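Local coordinates for protein importin subunit beta-1 (Saccharomyces cerevisiae, PDB 5OWU) that carries proteins into the nucleus as the beta subunit of the import receptor, working with importin alpha, which recognises the classical nuclear localization signal of the cargo, at residues 793-806 and 830-844. Residues are numbered along the deposited sequence; the frame is centred on the assembly and turned at random.
Sequences YSEDATSRAAVGLI and YIKRTRSGQLFSQAT
Tyr830 drives its ring from helix 825-836 into the hollow formed by Ser799, Ala802, Val803 and Ile806 on helix 796-812, a knob-into-hole fit. Its CG stands anti to the backbone N (chi1 -179°), which carries the ring toward that helix. Ile806 CD1 meets the ring edge in plane, 4.0 Å from Tyr830 CD2, and Tyr830 OH donates to Ser799 OG at 2.9 Å. Ser799 OG in turn donates to a lone pair of Tyr793 O (2.7 Å), so one hydroxyl links Tyr830 to the end of the short helix 790-793. The edge of the Phe840 ring also comes up to that carbonyl, with CZ 3.3 Å from Tyr793 O, and faces Asp796 as well, Phe840 CD1 lying 3.4 Å from Asp796 OD1.

Asp796 grips the start of helix 842-860. Its OD1 takes Thr844 OG1 (2.6 Å) and Ser841 N (2.9 Å) from opposite faces of the carboxylate, while OD2 offers its syn lone pair to Ser841 OG at 2.7 Å. Arg800 NH1 bridges back to Asp796 OD2 and donates to Thr844 OG1, 27° out of the guanidinium plane. Arg833 points its NH2 over the centre of the Tyr793 ring, a cation-pi contact with the planes 67° apart.

The contact joins HEAT repeats 18 and 19, with Val786 of helix 776-788 also touching Tyr830. Three donors, plus a salt-bridged arginine, probably keep Asp796 ionised and its carboxylate fixed in rotation.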
ATOM      1  N   TYR A 793      -0.318  -0.568  18.270  1.00 43.89           N
ATOM      2  CA  TYR A 793      -0.519  -1.525  19.353  1.00 38.97           C
ATOM      3  C   TYR A 793      -1.034  -2.869  18.856  1.00 47.47           C
ATOM      4  O   TYR A 793      -0.791  -3.887  19.513  1.00 43.68           O
ATOM      5  CB  TYR A 793      -1.448  -0.953  20.434  1.00 43.14           C
ATOM      6  CG  TYR A 793      -2.913  -0.778  20.075  1.00 60.83           C
ATOM      7  CD1 TYR A 793      -3.785  -1.864  20.056  1.00 56.29           C
ATOM      8  CD2 TYR A 793      -3.434   0.484  19.806  1.00 52.41           C
ATOM      9  CE1 TYR A 793      -5.129  -1.699  19.744  1.00 57.69           C
ATOM     10  CE2 TYR A 793      -4.772   0.659  19.500  1.00 60.87           C
ATOM     11  CZ  TYR A 793      -5.614  -0.436  19.470  1.00 62.38           C
ATOM     12  OH  TYR A 793      -6.944  -0.263  19.164  1.00 62.56           O
ATOM     13  N   SER A 794      -1.708  -2.910  17.704  1.00 43.68           N
ATOM     14  CA  SER A 794      -2.183  -4.186  17.172  1.00 55.05           C
ATOM     15  C   SER A 794      -1.037  -5.086  16.720  1.00 58.16           C
ATOM     16  O   SER A 794      -1.242  -6.294  16.563  1.00 56.82           O
ATOM     17  CB  SER A 794      -3.149  -3.950  16.007  1.00 47.62           C
ATOM     18  OG  SER A 794      -2.486  -3.393  14.884  1.00 62.16           O
ATOM     19  N   GLU A 795       0.157  -4.532  16.508  1.00 52.52           N
ATOM     20  CA  GLU A 795       1.324  -5.333  16.154  1.00 43.86           C
ATOM     21  C   GLU A 795       1.917  -5.956  17.413  1.00 52.89           C
ATOM     22  O   GLU A 795       2.323  -5.242  18.335  1.00 54.26           O
ATOM     23  CB  GLU A 795       2.370  -4.479  15.442  1.00 49.69           C
ATOM     24  CG  GLU A 795       1.993  -4.066  14.027  1.00 58.10           C
ATOM     25  CD  GLU A 795       2.048  -5.217  13.038  1.00 58.66           C
ATOM     26  OE1 GLU A 795       2.841  -6.161  13.252  1.00 61.29           O
ATOM     27  OE2 GLU A 795       1.299  -5.173  12.042  1.00 71.82           O
ATOM     28  N   ASP A 796       1.987  -7.287  17.434  1.00 51.50           N
ATOM     29  CA  ASP A 796       2.448  -8.005  18.618  1.00 51.99           C
ATOM     30  C   ASP A 796       3.811  -7.501  19.093  1.00 48.28           C
ATOM     31  O   ASP A 796       4.010  -7.256  20.289  1.00 46.12           O
ATOM     32  CB  ASP A 796       2.504  -9.504  18.313  1.00 51.03           C
ATOM     33  CG  ASP A 796       2.819 -10.335  19.534  1.00 50.14           C
ATOM     34  OD1 ASP A 796       2.092 -10.217  20.542  1.00 46.47           O
ATOM     35  OD2 ASP A 796       3.801 -11.101  19.494  1.00 48.18           O
ATOM     36  N   ALA A 797       4.769  -7.355  18.170  1.00 45.72           N
ATOM     37  CA  ALA A 797       6.126  -6.965  18.558  1.00 49.80           C
ATOM     38  C   ALA A 797       6.165  -5.535  19.083  1.00 44.77           C
ATOM     39  O   ALA A 797       6.901  -5.235  20.034  1.00 38.80           O
ATOM     40  CB  ALA A 797       7.085  -7.117  17.374  1.00 37.81           C
ATOM     41  N   THR A 798       5.389  -4.638  18.468  1.00 37.84           N
ATOM     42  CA  THR A 798       5.334  -3.254  18.928  1.00 47.22           C
ATOM     43  C   THR A 798       4.799  -3.176  20.353  1.00 44.29           C
ATOM     44  O   THR A 798       5.390  -2.516  21.217  1.00 34.94           O
ATOM     45  CB  THR A 798       4.468  -2.423  17.979  1.00 40.19           C
ATOM     46  OG1 THR A 798       5.007  -2.500  16.651  1.00 48.28           O
ATOM     47  CG2 THR A 798       4.407  -0.954  18.423  1.00 41.94           C
ATOM     48  N   SER A 799       3.682  -3.854  20.621  1.00 43.13           N
ATOM     49  CA  SER A 799       3.121  -3.823  21.967  1.00 48.47           C
ATOM     50  C   SER A 799       4.042  -4.504  22.967  1.00 38.47           C
ATOM     51  O   SER A 799       4.162  -4.054  24.114  1.00 40.95           O
ATOM     52  CB  SER A 799       1.736  -4.473  21.981  1.00 46.85           C
ATOM     53  OG  SER A 799       0.738  -3.497  21.748  1.00 37.82           O
ATOM     54  N   ARG A 800       4.698  -5.594  22.561  1.00 40.06           N
ATOM     55  CA  ARG A 800       5.639  -6.249  23.464  1.00 54.48           C
ATOM     56  C   ARG A 800       6.764  -5.300  23.849  1.00 30.75           C
ATOM     57  O   ARG A 800       7.131  -5.199  25.028  1.00 33.65           O
ATOM     58  CB  ARG A 800       6.212  -7.516  22.828  1.00 50.06           C
ATOM     59  CG  ARG A 800       7.169  -8.259  23.757  1.00 54.00           C
ATOM     60  CD  ARG A 800       7.499  -9.661  23.270  1.00 66.33           C
ATOM     61  NE  ARG A 800       8.160  -9.667  21.964  1.00 64.96           N
ATOM     62  CZ  ARG A 800       7.649 -10.172  20.843  1.00 69.15           C
ATOM     63  NH1 ARG A 800       6.450 -10.739  20.830  1.00 68.04           N
ATOM     64  NH2 ARG A 800       8.351 -10.116  19.718  1.00 61.48           N
ATOM     65  N   ALA A 801       7.314  -4.580  22.871  1.00 36.28           N
ATOM     66  CA  ALA A 801       8.398  -3.656  23.186  1.00 35.77           C
ATOM     67  C   ALA A 801       7.910  -2.498  24.056  1.00 32.73           C
ATOM     68  O   ALA A 801       8.589  -2.107  25.011  1.00 36.40           O
ATOM     69  CB  ALA A 801       9.034  -3.142  21.899  1.00 34.34           C
ATOM     70  N   ALA A 802       6.734  -1.941  23.754  1.00 34.48           N
ATOM     71  CA  ALA A 802       6.256  -0.772  24.497  1.00 37.38           C
ATOM     72  C   ALA A 802       5.918  -1.120  25.945  1.00 37.27           C
ATOM     73  O   ALA A 802       6.324  -0.416  26.886  1.00 33.91           O
ATOM     74  CB  ALA A 802       5.040  -0.175  23.791  1.00 44.14           C
ATOM     75  N   VAL A 803       5.151  -2.191  26.149  1.00 40.32           N
ATOM     76  CA  VAL A 803       4.831  -2.585  27.516  1.00 46.59           C
ATOM     77  C   VAL A 803       6.109  -3.017  28.239  1.00 44.27           C
ATOM     78  O   VAL A 803       6.276  -2.773  29.451  1.00 41.53           O
ATOM     79  CB  VAL A 803       3.734  -3.674  27.490  1.00 42.58           C
ATOM     80  CG1 VAL A 803       4.298  -5.032  27.121  1.00 41.83           C
ATOM     81  CG2 VAL A 803       3.001  -3.734  28.809  1.00 47.99           C
ATOM     82  N   GLY A 804       7.056  -3.602  27.500  1.00 33.83           N
ATOM     83  CA  GLY A 804       8.368  -3.869  28.070  1.00 34.31           C
ATOM     84  C   GLY A 804       9.056  -2.612  28.574  1.00 40.40           C
ATOM     85  O   GLY A 804       9.654  -2.610  29.651  1.00 38.77           O
ATOM     86  N   LEU A 805       8.989  -1.527  27.797  1.00 34.49           N
ATOM     87  CA  LEU A 805       9.526  -0.252  28.259  1.00 34.30           C
ATOM     88  C   LEU A 805       8.867   0.182  29.556  1.00 38.68           C
ATOM     89  O   LEU A 805       9.542   0.672  30.474  1.00 32.59           O
ATOM     90  CB  LEU A 805       9.326   0.832  27.198  1.00 35.93           C
ATOM     91  CG  LEU A 805      10.319   0.899  26.043  1.00 34.17           C
ATOM     92  CD1 LEU A 805       9.807   1.876  24.998  1.00 36.38           C
ATOM     93  CD2 LEU A 805      11.701   1.314  26.542  1.00 31.26           C
ATOM     94  N   ILE A 806       7.541   0.035  29.648  1.00 36.06           N
ATOM     95  CA  ILE A 806       6.857   0.419  30.885  1.00 36.24           C
ATOM     96  C   ILE A 806       7.486  -0.309  32.067  1.00 36.77           C
ATOM     97  O   ILE A 806       7.843   0.298  33.095  1.00 41.91           O
ATOM     98  CB  ILE A 806       5.346   0.139  30.775  1.00 48.21           C
ATOM     99  CG1 ILE A 806       4.737   0.954  29.629  1.00 39.69           C
ATOM    100  CG2 ILE A 806       4.644   0.480  32.089  1.00 50.26           C
ATOM    101  CD1 ILE A 806       3.251   0.672  29.371  1.00 44.65           C
ATOM    102  N   TYR A 830      -3.760  -0.101  28.996  1.00 39.66           N
ATOM    103  CA  TYR A 830      -2.898  -0.636  27.945  1.00 46.07           C
ATOM    104  C   TYR A 830      -2.216  -1.922  28.396  1.00 41.82           C
ATOM    105  O   TYR A 830      -2.175  -2.910  27.650  1.00 48.11           O
ATOM    106  CB  TYR A 830      -1.858   0.408  27.540  1.00 44.61           C
ATOM    107  CG  TYR A 830      -0.931  -0.064  26.445  1.00 38.20           C
ATOM    108  CD1 TYR A 830      -1.435  -0.517  25.235  1.00 49.12           C
ATOM    109  CD2 TYR A 830       0.448  -0.047  26.615  1.00 38.99           C
ATOM    110  CE1 TYR A 830      -0.600  -0.947  24.231  1.00 43.85           C
ATOM    111  CE2 TYR A 830       1.294  -0.476  25.616  1.00 36.83           C
ATOM    112  CZ  TYR A 830       0.763  -0.922  24.424  1.00 43.62           C
ATOM    113  OH  TYR A 830       1.592  -1.349  23.421  1.00 39.11           O
ATOM    114  N   ILE A 831      -1.677  -1.927  29.615  1.00 35.45           N
ATOM    115  CA  ILE A 831      -1.092  -3.145  30.167  1.00 41.93           C
ATOM    116  C   ILE A 831      -2.106  -4.278  30.126  1.00 53.69           C
ATOM    117  O   ILE A 831      -1.775  -5.413  29.766  1.00 44.28           O
ATOM    118  CB  ILE A 831      -0.584  -2.890  31.599  1.00 47.27           C
ATOM    119  CG1 ILE A 831       0.583  -1.895  31.571  1.00 37.68           C
ATOM    120  CG2 ILE A 831      -0.160  -4.202  32.262  1.00 47.75           C
ATOM    121  CD1 ILE A 831       1.067  -1.449  32.942  1.00 42.80           C
ATOM    122  N   LYS A 832      -3.358  -3.988  30.481  1.00 52.88           N
ATOM    123  CA  LYS A 832      -4.361  -5.048  30.560  1.00 54.33           C
ATOM    124  C   LYS A 832      -4.763  -5.548  29.177  1.00 52.56           C
ATOM    125  O   LYS A 832      -4.920  -6.757  28.973  1.00 47.06           O
ATOM    126  CB  LYS A 832      -5.570  -4.544  31.346  1.00 56.49           C
ATOM    127  CG  LYS A 832      -5.325  -4.556  32.853  1.00 63.62           C
ATOM    128  CD  LYS A 832      -5.843  -3.315  33.570  1.00 75.97           C
ATOM    129  CE  LYS A 832      -7.260  -3.508  34.092  1.00 73.42           C
ATOM    130  NZ  LYS A 832      -7.637  -2.436  35.055  1.00 81.04           N
ATOM    131  N   ARG A 833      -4.926  -4.641  28.208  1.00 47.82           N
ATOM    132  CA  ARG A 833      -5.221  -5.068  26.844  1.00 58.84           C
ATOM    133  C   ARG A 833      -4.093  -5.924  26.284  1.00 58.29           C
ATOM    134  O   ARG A 833      -4.343  -6.915  25.587  1.00 55.07           O
ATOM    135  CB  ARG A 833      -5.453  -3.857  25.938  1.00 60.97           C
ATOM    136  CG  ARG A 833      -6.622  -2.973  26.339  1.00 67.15           C
ATOM    137  CD  ARG A 833      -7.160  -2.176  25.155  1.00 73.89           C
ATOM    138  NE  ARG A 833      -6.099  -1.633  24.306  1.00 71.36           N
ATOM    139  CZ  ARG A 833      -5.539  -0.434  24.456  1.00 77.12           C
ATOM    140  NH1 ARG A 833      -5.921   0.379  25.434  1.00 73.78           N
ATOM    141  NH2 ARG A 833      -4.583  -0.044  23.621  1.00 79.26           N
ATOM    142  N   THR A 834      -2.845  -5.548  26.567  1.00 58.37           N
ATOM    143  CA  THR A 834      -1.714  -6.321  26.064  1.00 61.17           C
ATOM    144  C   THR A 834      -1.604  -7.665  26.772  1.00 50.62           C
ATOM    145  O   THR A 834      -1.205  -8.659  26.158  1.00 52.88           O
ATOM    146  CB  THR A 834      -0.419  -5.524  26.231  1.00 49.40           C
ATOM    147  OG1 THR A 834      -0.537  -4.266  25.553  1.00 50.77           O
ATOM    148  CG2 THR A 834       0.762  -6.287  25.655  1.00 51.87           C
ATOM    149  N   ARG A 835      -1.959  -7.711  28.054  1.00 49.27           N
ATOM    150  CA  ARG A 835      -1.878  -8.941  28.829  1.00 57.26           C
ATOM    151  C   ARG A 835      -3.005  -9.908  28.482  1.00 69.83           C
ATOM    152  O   ARG A 835      -2.834 -11.124  28.622  1.00 66.90           O
ATOM    153  CB  ARG A 835      -1.905  -8.599  30.322  1.00 57.84           C
ATOM    154  CG  ARG A 835      -2.024  -9.780  31.271  1.00 66.86           C
ATOM    155  CD  ARG A 835      -0.851 -10.734  31.151  1.00 70.58           C
ATOM    156  NE  ARG A 835      -0.966 -11.836  32.101  1.00 77.03           N
ATOM    157  CZ  ARG A 835      -0.215 -12.933  32.079  1.00 80.66           C
ATOM    158  NH1 ARG A 835       0.717 -13.090  31.148  1.00 76.64           N
ATOM    159  NH2 ARG A 835      -0.401 -13.880  32.989  1.00 76.60           N
ATOM    160  N   SER A 836      -4.145  -9.399  28.014  1.00 68.88           N
ATOM    161  CA  SER A 836      -5.335 -10.214  27.798  1.00 65.12           C
ATOM    162  C   SER A 836      -5.586 -10.554  26.333  1.00 69.11           C
ATOM    163  O   SER A 836      -6.049 -11.660  26.037  1.00 75.90           O
ATOM    164  CB  SER A 836      -6.564  -9.498  28.365  1.00 60.89           C
ATOM    165  OG  SER A 836      -6.859  -8.335  27.618  1.00 61.58           O
ATOM    166  N   GLY A 837      -5.308  -9.634  25.411  1.00 72.63           N
ATOM    167  CA  GLY A 837      -5.542  -9.878  23.997  1.00 74.20           C
ATOM    168  C   GLY A 837      -4.908 -11.170  23.527  1.00 83.60           C
ATOM    169  O   GLY A 837      -3.688 -11.329  23.613  1.00 89.81           O
ATOM    170  N   GLN A 838      -5.718 -12.103  23.025  1.00102.03           N
ATOM    171  CA  GLN A 838      -5.227 -13.448  22.761  1.00104.44           C
ATOM    172  C   GLN A 838      -4.558 -13.596  21.400  1.00101.96           C
ATOM    173  O   GLN A 838      -3.853 -14.587  21.183  1.00110.79           O
ATOM    174  CB  GLN A 838      -6.368 -14.466  22.889  1.00115.53           C
ATOM    175  CG  GLN A 838      -5.948 -15.921  22.647  1.00119.27           C
ATOM    176  CD  GLN A 838      -4.609 -16.275  23.284  1.00122.01           C
ATOM    177  OE1 GLN A 838      -4.261 -15.772  24.354  1.00122.67           O
ATOM    178  NE2 GLN A 838      -3.846 -17.136  22.618  1.00117.68           N
ATOM    179  N   LEU A 839      -4.748 -12.650  20.479  1.00 74.35           N
ATOM    180  CA  LEU A 839      -3.914 -12.653  19.285  1.00 83.11           C
ATOM    181  C   LEU A 839      -2.488 -12.202  19.578  1.00 83.18           C
ATOM    182  O   LEU A 839      -1.606 -12.401  18.735  1.00 76.18           O
ATOM    183  CB  LEU A 839      -4.529 -11.770  18.200  1.00 88.52           C
ATOM    184  CG  LEU A 839      -5.835 -12.317  17.620  1.00 91.05           C
ATOM    185  CD1 LEU A 839      -6.995 -11.412  17.988  1.00 95.50           C
ATOM    186  CD2 LEU A 839      -5.736 -12.490  16.110  1.00 89.07           C
ATOM    187  N   PHE A 840      -2.245 -11.601  20.741  1.00 72.95           N
ATOM    188  CA  PHE A 840      -0.883 -11.358  21.189  1.00 70.08           C
ATOM    189  C   PHE A 840      -0.233 -12.669  21.608  1.00 69.42           C
ATOM    190  O   PHE A 840      -0.866 -13.522  22.235  1.00 75.75           O
ATOM    191  CB  PHE A 840      -0.867 -10.375  22.361  1.00 65.75           C
ATOM    192  CG  PHE A 840      -1.287  -8.983  21.994  1.00 54.80           C
ATOM    193  CD1 PHE A 840      -0.761  -8.360  20.875  1.00 52.44           C
ATOM    194  CD2 PHE A 840      -2.215  -8.300  22.762  1.00 64.00           C
ATOM    195  CE1 PHE A 840      -1.144  -7.079  20.532  1.00 50.51           C
ATOM    196  CE2 PHE A 840      -2.607  -7.019  22.421  1.00 64.64           C
ATOM    197  CZ  PHE A 840      -2.070  -6.408  21.304  1.00 61.95           C
ATOM    198  N   SER A 841       1.040 -12.825  21.257  1.00 58.19           N
ATOM    199  CA  SER A 841       1.773 -14.026  21.614  1.00 58.59           C
ATOM    200  C   SER A 841       1.911 -14.131  23.131  1.00 62.48           C
ATOM    201  O   SER A 841       1.561 -13.221  23.885  1.00 61.58           O
ATOM    202  CB  SER A 841       3.152 -14.021  20.961  1.00 61.14           C
ATOM    203  OG  SER A 841       3.945 -12.965  21.475  1.00 58.35           O
ATOM    204  N   GLN A 842       2.447 -15.268  23.578  1.00 76.21           N
ATOM    205  CA  GLN A 842       2.628 -15.480  25.006  1.00 72.47           C
ATOM    206  C   GLN A 842       3.824 -14.710  25.543  1.00 70.88           C
ATOM    207  O   GLN A 842       3.835 -14.345  26.722  1.00 65.78           O
ATOM    208  CB  GLN A 842       2.789 -16.970  25.310  1.00 80.64           C
ATOM    209  CG  GLN A 842       2.434 -17.339  26.746  1.00 80.43           C
ATOM    210  CD  GLN A 842       0.948 -17.199  27.036  1.00 85.93           C
ATOM    211  OE1 GLN A 842       0.113 -17.364  26.146  1.00 91.59           O
ATOM    212  NE2 GLN A 842       0.613 -16.890  28.283  1.00 87.10           N
ATOM    213  N   ALA A 843       4.840 -14.461  24.714  1.00 56.61           N
ATOM    214  CA  ALA A 843       5.943 -13.613  25.152  1.00 63.98           C
ATOM    215  C   ALA A 843       5.448 -12.202  25.440  1.00 54.56           C
ATOM    216  O   ALA A 843       5.834 -11.590  26.445  1.00 56.13           O
ATOM    217  CB  ALA A 843       7.049 -13.595  24.097  1.00 60.35           C
ATOM    218  N   THR A 844       4.578 -11.678  24.574  1.00 57.73           N
ATOM    219  CA  THR A 844       3.979 -10.368  24.808  1.00 62.05           C
ATOM    220  C   THR A 844       3.189 -10.345  26.111  1.00 60.52           C
ATOM    221  O   THR A 844       3.274  -9.383  26.881  1.00 47.63           O
ATOM    222  CB  THR A 844       3.080  -9.997  23.630  1.00 54.86           C
ATOM    223  OG1 THR A 844       3.865  -9.930  22.436  1.00 50.28           O
ATOM    224  CG2 THR A 844       2.393  -8.653  23.850  1.00 57.64           C
TER